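Local coordinates for protein UTP-glucose-1-phosphate uridylyltransferase 2 (Trypanosoma brucei, PDB 3GUE) that probably catalyses the reaction of glucose 1-phosphate with UTP to give UDP-glucose and diphosphate, and binds UDP-glucose, at residues A14-M19 and I31-H36; G23-C28 and M161-P166; K41-Y46 and L326-N331; V165-Q170 and V345-V350. All blocks are in the same frame, centred on the assembly; numbering follows the deposited sequence.

Interaction 1 of 4, residues A14-M19 and I31-H36; sequences ACLEKM and IFLIQH
Leu16 and Leu33 mark the nearest backbone approach of two helical segments that run almost antiparallel, at 158°, with their axes 10.7 Å apart. They belong to helices 10-21 and 26-40, which follow each other in the chain and form an alpha hairpin. At Leu16 and Leu33 the side chains meet at about a right angle, with Leu16 CD1 3.9 Å from Leu33 CD1.

Cys15 sits deeper, among three residues of the other helix. Its CB lies 3.7 Å from Phe32 CE2 and also packs near Leu33 CD2. With SG anti to the carbonyl carbon (chi1 -61°), the sulfur comes to the edge of the Phe32 ring, in its plane. It also approaches the imidazole obliquely, with Cys15 SG 3.4 Å from His36 NE2. That nitrogen is hydrogen-bonded to Phe173 O, and His36 ND1 is hydrogen-bonded to Arg40.

Met19 meets the same phenyl ring one turn further on. Met19 SD is 3.8 Å from Phe32 CD2 in an oblique Met-aromatic contact. The chain bends at the sulfur (chi3 88°), which lays Met19 CE 4.0 Å from Phe32 CB. Phe32 also touches Val165, Ile168 and Leu348 of the four-stranded sheet that the helix packs on and lines a pocket that holds a dithiol molecule.

No hydrogen bond crosses between the two segments. The hairpin is held here by apolar packing and by two sulfurs set against one ring, while the buried imidazole finds its polar partners outside the contact.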
# COMPACT_ATOMS: atom_id res chain seq x y z
N ALA A 14 -26.47 5.42 15.14
CA ALA A 14 -26.74 4.72 13.89
C ALA A 14 -25.53 3.90 13.37
O ALA A 14 -25.72 2.75 12.95
CB ALA A 14 -27.25 5.72 12.80
N CYS A 15 -24.32 4.48 13.42
CA CYS A 15 -23.09 3.76 13.03
C CYS A 15 -22.86 2.61 14.00
O CYS A 15 -22.49 1.51 13.58
CB CYS A 15 -21.82 4.65 13.00
SG CYS A 15 -21.87 6.05 11.83
N LEU A 16 -23.12 2.87 15.27
CA LEU A 16 -22.86 1.88 16.34
C LEU A 16 -23.68 0.65 16.11
O LEU A 16 -23.15 -0.47 16.12
CB LEU A 16 -23.15 2.48 17.72
CG LEU A 16 -22.92 1.62 18.97
CD1 LEU A 16 -22.80 2.54 20.16
CD2 LEU A 16 -24.08 0.62 19.20
N GLU A 17 -24.98 0.86 15.89
CA GLU A 17 -25.95 -0.21 15.76
C GLU A 17 -25.72 -1.00 14.49
O GLU A 17 -25.80 -2.22 14.52
CB GLU A 17 -27.39 0.32 15.84
CG GLU A 17 -27.85 0.67 17.26
CD GLU A 17 -29.24 1.32 17.36
OE1 GLU A 17 -29.85 1.71 16.33
OE2 GLU A 17 -29.73 1.44 18.50
N LYS A 18 -25.42 -0.31 13.39
CA LYS A 18 -25.12 -0.96 12.12
C LYS A 18 -23.84 -1.82 12.21
O LYS A 18 -23.77 -2.88 11.59
CB LYS A 18 -24.96 0.08 11.01
CG LYS A 18 -24.74 -0.49 9.61
CD LYS A 18 -24.76 0.59 8.53
CE LYS A 18 -25.07 0.01 7.13
NZ LYS A 18 -25.27 1.15 6.18
N MET A 19 -22.83 -1.33 12.95
CA MET A 19 -21.58 -2.09 13.14
C MET A 19 -21.79 -3.34 13.99
O MET A 19 -21.36 -4.44 13.64
CB MET A 19 -20.47 -1.20 13.73
CG MET A 19 -19.96 -0.15 12.74
SD MET A 19 -18.86 1.10 13.41
CE MET A 19 -17.29 0.32 13.24
N ILE A 31 -13.02 2.94 18.65
CA ILE A 31 -12.05 3.77 17.93
C ILE A 31 -12.74 4.56 16.79
O ILE A 31 -12.50 5.76 16.63
CB ILE A 31 -10.87 2.91 17.39
CG1 ILE A 31 -10.19 2.13 18.54
CG2 ILE A 31 -9.85 3.76 16.60
CD1 ILE A 31 -8.94 1.29 18.10
N PHE A 32 -13.59 3.90 16.01
CA PHE A 32 -14.35 4.57 14.95
C PHE A 32 -15.22 5.73 15.47
O PHE A 32 -15.28 6.79 14.84
CB PHE A 32 -15.20 3.56 14.14
CG PHE A 32 -16.07 4.21 13.07
CD1 PHE A 32 -15.56 4.48 11.80
CD2 PHE A 32 -17.40 4.58 13.35
CE1 PHE A 32 -16.35 5.10 10.83
CE2 PHE A 32 -18.18 5.20 12.39
CZ PHE A 32 -17.68 5.45 11.14
N LEU A 33 -15.90 5.53 16.60
CA LEU A 33 -16.83 6.54 17.10
C LEU A 33 -16.09 7.72 17.72
O LEU A 33 -16.59 8.84 17.70
CB LEU A 33 -17.89 5.95 18.06
CG LEU A 33 -18.89 4.99 17.43
CD1 LEU A 33 -19.79 4.35 18.45
CD2 LEU A 33 -19.70 5.72 16.39
N ILE A 34 -14.88 7.46 18.22
CA ILE A 34 -13.91 8.51 18.58
C ILE A 34 -13.65 9.40 17.37
O ILE A 34 -13.83 10.62 17.46
CB ILE A 34 -12.57 7.91 19.12
CG1 ILE A 34 -12.77 7.45 20.56
CG2 ILE A 34 -11.43 8.92 19.04
CD1 ILE A 34 -11.79 6.38 21.02
N GLN A 35 -13.22 8.78 16.26
CA GLN A 35 -12.94 9.49 15.01
C GLN A 35 -14.17 10.21 14.43
O GLN A 35 -14.04 11.32 13.89
CB GLN A 35 -12.40 8.52 13.95
CG GLN A 35 -11.18 7.70 14.36
CD GLN A 35 -10.82 6.67 13.33
OE1 GLN A 35 -11.71 6.09 12.70
NE2 GLN A 35 -9.53 6.44 13.14
N HIS A 36 -15.33 9.54 14.50
CA HIS A 36 -16.66 10.07 14.14
C HIS A 36 -17.04 11.36 14.86
O HIS A 36 -17.51 12.34 14.22
CB HIS A 36 -17.75 9.02 14.44
CG HIS A 36 -19.04 9.27 13.72
ND1 HIS A 36 -19.91 10.28 14.07
CD2 HIS A 36 -19.61 8.63 12.67
CE1 HIS A 36 -20.96 10.24 13.27
NE2 HIS A 36 -20.80 9.24 12.42

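Interaction 2 of 4, residues G23-C28 and M161-P166; sequences GVEEKC and MQNRVP. With UPG (uridine-5'-diphosphate-glucose), chain C.
Val24 closes over the carbonyl oxygen of Arg164 with both methyls, and that buried oxygen has no polar partner in the model. Val24 CG1 is 3.5 Å from Arg164 O, and CG2 is almost as close. Next to this, Cys28 reaches between two residues of the 161-166 segment. Cys28 SG, anti to the backbone N (chi1 168°), lies 3.5 Å from Asn163 CB and 4.0 Å from Val165 CG1.

Glu25 packs its CB against the Asn163 side chain and is the N-cap of helix 26-40. Its chain bends at chi2 and brings the carboxylate back to the helix start. Cys28 N donates to Glu25 OE1 at 2.7 Å, on the syn side but tilted out of the carboxylate plane, and Lys27 N donates to Glu25 OE2 at 2.9 Å from above that plane.

The other segment leaves strand 159-161, an edge of the mixed sheet of the GT-A-type nucleotide-binding domain, and here it reads the base. Uracil N3 of UDP-glucose donates to Gln162 OE1 at 2.7 Å, while Gln162 NE2 makes a weak bond to O4 of the uracil at 3.4 Å. Asp193 OD2 accepts from Gln162 NE2 and from Asn163 N.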
# COMPACT_ATOMS: atom_id res chain seq x y z
N GLY A 23 -21.38 -7.64 13.20
CA GLY A 23 -20.35 -8.43 13.89
C GLY A 23 -18.99 -7.76 14.05
O GLY A 23 -17.99 -8.43 14.36
N VAL A 24 -18.95 -6.44 13.87
CA VAL A 24 -17.73 -5.65 14.01
C VAL A 24 -17.16 -5.66 15.45
O VAL A 24 -17.89 -5.55 16.45
CB VAL A 24 -17.95 -4.19 13.50
CG1 VAL A 24 -16.65 -3.39 13.53
CG2 VAL A 24 -18.54 -4.21 12.07
N GLU A 25 -15.84 -5.77 15.51
CA GLU A 25 -15.11 -5.90 16.77
C GLU A 25 -15.39 -4.67 17.65
O GLU A 25 -15.37 -3.54 17.18
CB GLU A 25 -13.61 -6.11 16.48
CG GLU A 25 -12.80 -6.57 17.68
CD GLU A 25 -12.46 -5.42 18.59
OE1 GLU A 25 -12.19 -4.33 18.05
OE2 GLU A 25 -12.49 -5.59 19.83
N GLU A 26 -15.71 -4.93 18.92
CA GLU A 26 -15.99 -3.90 19.94
C GLU A 26 -15.01 -2.72 20.01
O GLU A 26 -15.42 -1.55 20.00
CB GLU A 26 -16.14 -4.59 21.32
CG GLU A 26 -15.31 -3.98 22.49
CD GLU A 26 -14.39 -5.00 23.21
OE1 GLU A 26 -14.62 -6.24 23.10
OE2 GLU A 26 -13.44 -4.56 23.90
N LYS A 27 -13.71 -3.00 20.08
CA LYS A 27 -12.72 -1.92 20.15
C LYS A 27 -12.66 -1.12 18.86
O LYS A 27 -12.45 0.08 18.90
CB LYS A 27 -11.33 -2.40 20.58
CG LYS A 27 -11.22 -2.74 22.04
CD LYS A 27 -11.13 -1.53 22.96
CE LYS A 27 -10.90 -1.99 24.39
NZ LYS A 27 -11.06 -0.90 25.39
N CYS A 28 -12.86 -1.77 17.71
CA CYS A 28 -12.93 -1.06 16.43
C CYS A 28 -14.11 -0.06 16.40
O CYS A 28 -13.95 1.09 15.96
CB CYS A 28 -13.00 -2.03 15.25
SG CYS A 28 -13.43 -1.23 13.68
N MET A 161 -8.23 -11.45 9.53
CA MET A 161 -9.37 -10.70 9.05
C MET A 161 -9.44 -9.36 9.77
O MET A 161 -9.52 -9.30 10.99
CB MET A 161 -10.70 -11.48 9.23
CG MET A 161 -11.90 -10.77 8.57
SD MET A 161 -11.91 -10.92 6.76
CE MET A 161 -12.26 -12.64 6.57
N GLN A 162 -9.38 -8.29 9.00
CA GLN A 162 -9.48 -6.98 9.57
C GLN A 162 -10.95 -6.60 9.75
O GLN A 162 -11.87 -7.39 9.46
CB GLN A 162 -8.69 -5.95 8.75
CG GLN A 162 -9.30 -5.56 7.39
CD GLN A 162 -8.51 -4.42 6.75
OE1 GLN A 162 -7.93 -4.57 5.68
NE2 GLN A 162 -8.43 -3.31 7.45
N ASN A 163 -11.17 -5.42 10.28
CA ASN A 163 -12.49 -4.89 10.52
C ASN A 163 -13.04 -4.21 9.27
O ASN A 163 -12.37 -4.11 8.24
CB ASN A 163 -12.40 -3.87 11.66
CG ASN A 163 -11.79 -4.47 12.92
OD1 ASN A 163 -10.84 -3.92 13.49
ND2 ASN A 163 -12.33 -5.59 13.37
N ARG A 164 -14.31 -3.84 9.37
CA ARG A 164 -14.98 -2.95 8.41
C ARG A 164 -15.79 -1.88 9.14
O ARG A 164 -16.26 -2.09 10.27
CB ARG A 164 -15.85 -3.69 7.41
CG ARG A 164 -16.85 -4.67 7.99
CD ARG A 164 -17.72 -5.19 6.85
NE ARG A 164 -18.98 -5.78 7.31
CZ ARG A 164 -19.94 -6.20 6.49
NH1 ARG A 164 -19.78 -6.10 5.17
NH2 ARG A 164 -21.06 -6.73 6.98
N VAL A 165 -15.93 -0.75 8.46
CA VAL A 165 -16.55 0.43 9.02
C VAL A 165 -17.54 0.99 7.98
O VAL A 165 -17.32 0.87 6.78
CB VAL A 165 -15.49 1.50 9.53
CG1 VAL A 165 -14.44 0.87 10.45
CG2 VAL A 165 -14.80 2.23 8.42
N PRO A 166 -18.65 1.59 8.43
CA PRO A 166 -19.49 2.14 7.36
C PRO A 166 -18.93 3.43 6.77
O PRO A 166 -18.25 4.19 7.47
CB PRO A 166 -20.83 2.40 8.08
CG PRO A 166 -20.45 2.72 9.46
CD PRO A 166 -19.24 1.83 9.77
N1 UPG C . -4.89 -2.33 2.65
C2 UPG C . -5.41 -3.14 3.68
N3 UPG C . -6.46 -2.64 4.42
C4 UPG C . -7.01 -1.40 4.20
C5 UPG C . -6.48 -0.57 3.20
C6 UPG C . -5.42 -1.02 2.42
O2 UPG C . -5.01 -4.29 3.94
O4 UPG C . -7.96 -1.06 4.92
C1C UPG C . -3.74 -2.82 1.83
C2C UPG C . -3.79 -2.71 0.30
O2C UPG C . -4.54 -3.79 -0.27
C3C UPG C . -2.30 -2.86 -0.02
C4C UPG C . -1.65 -2.07 1.11
O4C UPG C . -2.61 -2.02 2.20
O3C UPG C . -1.93 -4.23 0.12
C5C UPG C . -1.33 -0.60 0.69
O5C UPG C . -2.46 0.18 0.46
PA UPG C . -2.53 1.23 -0.77
O1A UPG C . -2.05 0.45 -1.95
O2A UPG C . -3.82 1.92 -0.83
O3A UPG C . -1.33 2.29 -0.36
PB UPG C . -1.48 3.64 0.53
O1B UPG C . -2.14 3.29 1.79
O2B UPG C . -2.00 4.78 -0.30
O3B UPG C . 0.08 3.97 0.71
C1' UPG C . 0.92 3.03 1.49
C2' UPG C . 1.51 3.78 2.68
C3' UPG C . 2.30 4.96 2.13
C4' UPG C . 3.42 4.43 1.22
C5' UPG C . 2.83 3.57 0.08
C6' UPG C . 3.91 2.79 -0.62
O2' UPG C . 0.48 4.26 3.56
O3' UPG C . 2.79 5.74 3.21
O4' UPG C . 4.17 5.50 0.67
O5' UPG C . 1.91 2.55 0.57
O6' UPG C . 3.42 2.32 -1.87

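Interaction 3 of 4, residues K41-Y46 and L326-N331; sequences KGETGY and LPVMRN
Arg330 lays one face of its guanidinium against the backbone at Thr44, and it is the main residue of this contact. Thr44 CA sits 3.8 Å above the plane of the Arg330 guanidinium, over its centre. The chain turns at chi3 (61°) to bring the group there. On the way, Arg330 CD passes 3.3 Å from Glu43 O, a buried oxygen with no polar partner in the model. Tyr346 and Leu348 of the neighbouring strand and Val39 of helix 26-40 also touch Arg330.

Thr44 gives the contact its polar hub. Its carbonyl oxygen accepts from two waters. One, 2.9 Å from Thr44 O, also accepts a hydrogen bond from Arg330 N. The other donates to Thr44 O and, at 2.6 Å, to Arg330 O, and accepts from Arg330 NH2. The loop is shaped from within: Thr44 OG1 accepts from Tyr46 N at 3.1 Å, an ST turn.

Glu43 braces the same turn. Its OE2 accepts from Gly45 N at 3.1 Å through the anti lone pair, while its CG reaches Val328 CG1. Gly45, at positive phi, brings its CA within 3.5 Å of Val328 O.

Strand 329-334 is an outer strand of the four-stranded sheet. No direct hydrogen bond joins 41-46 to 326-331; waters link their backbones, a further one bridging Gly45 O and Val328 O, and nearby carbonyl oxygens probably favour the arginine charge.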
# COMPACT_ATOMS: atom_id res chain seq x y z
N LYS A 41 -17.42 17.35 13.97
CA LYS A 41 -17.07 18.76 14.29
C LYS A 41 -16.11 19.40 13.27
O LYS A 41 -15.53 20.45 13.54
CB LYS A 41 -16.41 18.90 15.68
CG LYS A 41 -16.49 17.69 16.56
CD LYS A 41 -17.77 17.63 17.33
CE LYS A 41 -17.76 16.45 18.27
NZ LYS A 41 -18.51 16.78 19.51
N GLY A 42 -15.94 18.77 12.11
CA GLY A 42 -15.15 19.37 11.04
C GLY A 42 -13.66 19.08 11.00
O GLY A 42 -12.92 19.76 10.29
N GLU A 43 -13.21 18.07 11.75
CA GLU A 43 -11.85 17.56 11.63
C GLU A 43 -11.58 17.10 10.19
O GLU A 43 -12.31 16.27 9.66
CB GLU A 43 -11.62 16.40 12.60
CG GLU A 43 -10.26 15.72 12.45
CD GLU A 43 -9.11 16.65 12.78
OE1 GLU A 43 -8.88 16.93 13.97
OE2 GLU A 43 -8.45 17.12 11.84
N THR A 44 -10.53 17.64 9.57
CA THR A 44 -10.27 17.35 8.15
C THR A 44 -9.30 16.19 7.96
O THR A 44 -9.26 15.54 6.90
CB THR A 44 -9.75 18.58 7.40
OG1 THR A 44 -8.48 18.94 7.93
CG2 THR A 44 -10.71 19.77 7.54
N GLY A 45 -8.53 15.93 9.01
CA GLY A 45 -7.41 14.99 8.94
C GLY A 45 -6.17 15.56 8.25
O GLY A 45 -5.20 14.82 8.02
N TYR A 46 -6.19 16.86 7.93
CA TYR A 46 -5.12 17.43 7.11
C TYR A 46 -3.85 17.76 7.89
O TYR A 46 -3.91 18.18 9.06
CB TYR A 46 -5.55 18.68 6.36
CG TYR A 46 -6.53 18.49 5.22
CD1 TYR A 46 -6.53 17.33 4.44
CD2 TYR A 46 -7.43 19.49 4.90
CE1 TYR A 46 -7.43 17.18 3.40
CE2 TYR A 46 -8.32 19.35 3.88
CZ TYR A 46 -8.32 18.19 3.13
OH TYR A 46 -9.25 18.08 2.11
N LEU A 326 -3.72 6.69 16.42
CA LEU A 326 -3.34 6.95 15.04
C LEU A 326 -4.17 8.10 14.48
O LEU A 326 -5.36 8.19 14.77
CB LEU A 326 -3.52 5.68 14.18
CG LEU A 326 -2.56 4.50 14.37
CD1 LEU A 326 -3.03 3.32 13.54
CD2 LEU A 326 -1.15 4.84 13.95
N PRO A 327 -3.56 8.98 13.67
CA PRO A 327 -4.35 10.09 13.09
C PRO A 327 -5.38 9.63 12.06
O PRO A 327 -5.06 8.84 11.13
CB PRO A 327 -3.29 10.99 12.46
CG PRO A 327 -2.11 10.14 12.25
CD PRO A 327 -2.15 9.02 13.25
N VAL A 328 -6.61 10.10 12.23
CA VAL A 328 -7.69 9.68 11.35
C VAL A 328 -7.59 10.50 10.07
O VAL A 328 -7.32 11.69 10.11
CB VAL A 328 -9.09 9.84 11.99
CG1 VAL A 328 -9.40 11.33 12.34
CG2 VAL A 328 -10.15 9.26 11.06
N MET A 329 -7.77 9.82 8.93
CA MET A 329 -7.75 10.48 7.64
C MET A 329 -9.20 10.44 7.15
O MET A 329 -9.85 9.40 7.21
CB MET A 329 -6.83 9.73 6.66
CG MET A 329 -5.45 9.37 7.24
SD MET A 329 -4.26 8.83 5.98
CE MET A 329 -4.89 7.19 5.55
N ARG A 330 -9.69 11.58 6.68
CA ARG A 330 -11.10 11.74 6.36
C ARG A 330 -11.18 11.82 4.85
O ARG A 330 -10.99 12.88 4.27
CB ARG A 330 -11.66 13.00 7.03
CG ARG A 330 -13.18 13.19 6.92
CD ARG A 330 -13.54 14.66 7.08
NE ARG A 330 -12.93 15.48 6.03
CZ ARG A 330 -13.21 16.76 5.82
NH1 ARG A 330 -14.12 17.40 6.56
NH2 ARG A 330 -12.58 17.42 4.85
N ASN A 331 -11.42 10.67 4.24
CA ASN A 331 -11.32 10.47 2.80
C ASN A 331 -12.67 10.63 2.08
O ASN A 331 -13.53 9.75 2.19
CB ASN A 331 -10.74 9.06 2.53
CG ASN A 331 -9.94 8.97 1.25
OD1 ASN A 331 -9.66 9.96 0.58
ND2 ASN A 331 -9.53 7.76 0.90
O HOH W 1 -7.60 13.40 5.74
O HOH W 2 -10.26 15.38 4.08
O HOH W 3 -4.78 13.16 9.86

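Interaction 4 of 4, residues V165-Q170 and V345-V350; sequences VPKIRQ and VYQLEV
Tyr346 O is gripped by two donors: Ile168 N at 3.2 Å, and a water at 2.7 Å. The two segments belong to a four-stranded antiparallel sheet, in which strands 165-169 and 344-349 are neighbours. Ile168 and Tyr346 form a hydrogen-bonded pair. The return bond, Tyr346 N to Ile168 O, is 2.8 Å and points nearly straight at the carbonyl. The same water also donates to Pro166 O and accepts from Leu348 N at 2.9 Å. It thus bridges the strands where direct pairing stops.

At the other end, Arg169 and Val345 make a non-hydrogen-bonded pair whose side chains diverge. Gln170 then grips the partner strand twice. Its NE2 donates to Val345 O at 2.8 Å from above the carbonyl plane, 44° out of it. Its CG sits 3.3 Å above the Tyr346 ring, over the centre, in a CH-pi contact. The amide lies only 20° from parallel with that ring. The bond to Val345 O anchors the Gln170 amide, and the side chain lies across one face of the ring. Pro332 of the next strand touches both side chains.

Lys167 packs its CB against Val345 CG2. Its extended chain runs alongside Gln347, pointing the same way, and its NZ goes on to Val335 O. Lys167 CE stops 3.5 Å from Gln347 OE1, while Gln347 NE2 donates to Glu349 OE2 at 3.2 Å.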
# COMPACT_ATOMS: atom_id res chain seq x y z
N VAL A 165 -15.93 -0.75 8.46
CA VAL A 165 -16.55 0.43 9.02
C VAL A 165 -17.54 0.99 7.98
O VAL A 165 -17.32 0.87 6.78
CB VAL A 165 -15.49 1.50 9.53
CG1 VAL A 165 -14.44 0.87 10.45
CG2 VAL A 165 -14.80 2.23 8.42
N PRO A 166 -18.65 1.59 8.43
CA PRO A 166 -19.49 2.14 7.36
C PRO A 166 -18.93 3.43 6.77
O PRO A 166 -18.25 4.19 7.47
CB PRO A 166 -20.83 2.40 8.08
CG PRO A 166 -20.45 2.72 9.46
CD PRO A 166 -19.24 1.83 9.77
N LYS A 167 -19.15 3.63 5.47
CA LYS A 167 -18.97 4.92 4.82
C LYS A 167 -20.06 5.79 5.42
O LYS A 167 -21.15 5.29 5.70
CB LYS A 167 -19.20 4.81 3.33
CG LYS A 167 -18.18 3.94 2.61
CD LYS A 167 -18.55 3.83 1.15
CE LYS A 167 -17.68 2.79 0.46
NZ LYS A 167 -17.94 2.75 -1.02
N ILE A 168 -19.77 7.06 5.67
CA ILE A 168 -20.76 7.91 6.36
C ILE A 168 -21.06 9.12 5.45
O ILE A 168 -20.18 9.57 4.75
CB ILE A 168 -20.30 8.30 7.80
CG1 ILE A 168 -18.96 9.06 7.79
CG2 ILE A 168 -20.17 7.00 8.70
CD1 ILE A 168 -18.78 9.96 9.03
N ARG A 169 -22.30 9.59 5.44
CA ARG A 169 -22.69 10.70 4.54
C ARG A 169 -21.92 11.97 4.90
O ARG A 169 -21.78 12.31 6.09
CB ARG A 169 -24.20 10.97 4.62
CG ARG A 169 -25.16 9.82 4.25
CD ARG A 169 -26.64 10.31 4.41
NE ARG A 169 -26.95 11.51 3.60
CZ ARG A 169 -27.71 11.55 2.51
NH1 ARG A 169 -28.31 10.45 2.06
NH2 ARG A 169 -27.92 12.70 1.88
N GLN A 170 -21.46 12.70 3.90
CA GLN A 170 -20.74 13.95 4.16
C GLN A 170 -21.60 15.03 4.83
O GLN A 170 -21.07 15.88 5.59
CB GLN A 170 -20.14 14.51 2.87
CG GLN A 170 -18.86 13.75 2.35
CD GLN A 170 -18.33 14.35 1.12
OE1 GLN A 170 -18.73 15.46 0.75
NE2 GLN A 170 -17.41 13.64 0.43
N VAL A 345 -19.71 10.74 0.45
CA VAL A 345 -19.41 10.14 1.75
C VAL A 345 -17.99 10.45 2.21
O VAL A 345 -17.19 11.05 1.48
CB VAL A 345 -19.64 8.57 1.78
CG1 VAL A 345 -21.14 8.24 1.58
CG2 VAL A 345 -18.76 7.84 0.77
N TYR A 346 -17.70 10.03 3.43
CA TYR A 346 -16.37 10.14 4.00
C TYR A 346 -15.97 8.75 4.49
O TYR A 346 -16.73 8.09 5.20
CB TYR A 346 -16.36 11.11 5.18
CG TYR A 346 -16.49 12.60 4.90
CD1 TYR A 346 -15.64 13.25 4.00
CD2 TYR A 346 -17.41 13.39 5.63
CE1 TYR A 346 -15.73 14.65 3.78
CE2 TYR A 346 -17.51 14.78 5.42
CZ TYR A 346 -16.68 15.40 4.50
OH TYR A 346 -16.80 16.76 4.29
N GLN A 347 -14.78 8.30 4.07
CA GLN A 347 -14.17 7.09 4.61
C GLN A 347 -13.12 7.46 5.66
O GLN A 347 -12.15 8.17 5.38
CB GLN A 347 -13.62 6.22 3.49
CG GLN A 347 -14.66 6.01 2.37
CD GLN A 347 -14.15 5.30 1.12
OE1 GLN A 347 -14.95 4.95 0.26
NE2 GLN A 347 -12.85 5.11 1.00
N LEU A 348 -13.36 7.00 6.89
CA LEU A 348 -12.45 7.24 7.99
C LEU A 348 -11.44 6.06 8.00
O LEU A 348 -11.84 4.91 8.00
CB LEU A 348 -13.21 7.32 9.31
CG LEU A 348 -14.35 8.33 9.46
CD1 LEU A 348 -14.77 8.41 10.92
CD2 LEU A 348 -14.01 9.70 8.93
N GLU A 349 -10.15 6.39 7.96
CA GLU A 349 -9.10 5.40 7.74
C GLU A 349 -7.85 5.82 8.48
O GLU A 349 -7.60 7.03 8.62
CB GLU A 349 -8.73 5.32 6.25
CG GLU A 349 -9.75 4.65 5.35
CD GLU A 349 -9.99 5.46 4.10
OE1 GLU A 349 -9.67 6.66 4.13
OE2 GLU A 349 -10.48 4.91 3.09
N VAL A 350 -7.06 4.84 8.92
CA VAL A 350 -5.70 5.07 9.44
C VAL A 350 -4.62 4.31 8.65
O VAL A 350 -4.91 3.30 7.99
CB VAL A 350 -5.58 4.65 10.92
CG1 VAL A 350 -6.21 5.68 11.81
CG2 VAL A 350 -6.23 3.27 11.14
O HOH W 4 -16.18 6.37 7.25
O HOH W 5 -16.98 4.70 -2.09

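In the fold
From the N terminus, interaction 1 closes the short loop between helices 10-21 and 26-40. Segment 23-28, the end of that loop and the first turn of the second helix, lies between the two segments of interaction 1 and reaches forward to 161-166, so interactions 1 and 2 cross. Segment 41-46, just after the second helix, then meets 326-331. Interaction 3 therefore follows interaction 1 in series and crosses interaction 2. Interaction 4 starts at Val165 and Pro166, where interaction 2 ends, and crosses interaction 3 on its way to 345-350. Strands 329-334 and 344-349 pair directly, through Met329 N to Glu349 O and Gln347 N to Asn331 O. Together the four contacts tie the N-terminal hairpin and its following loop to one four-stranded sheet.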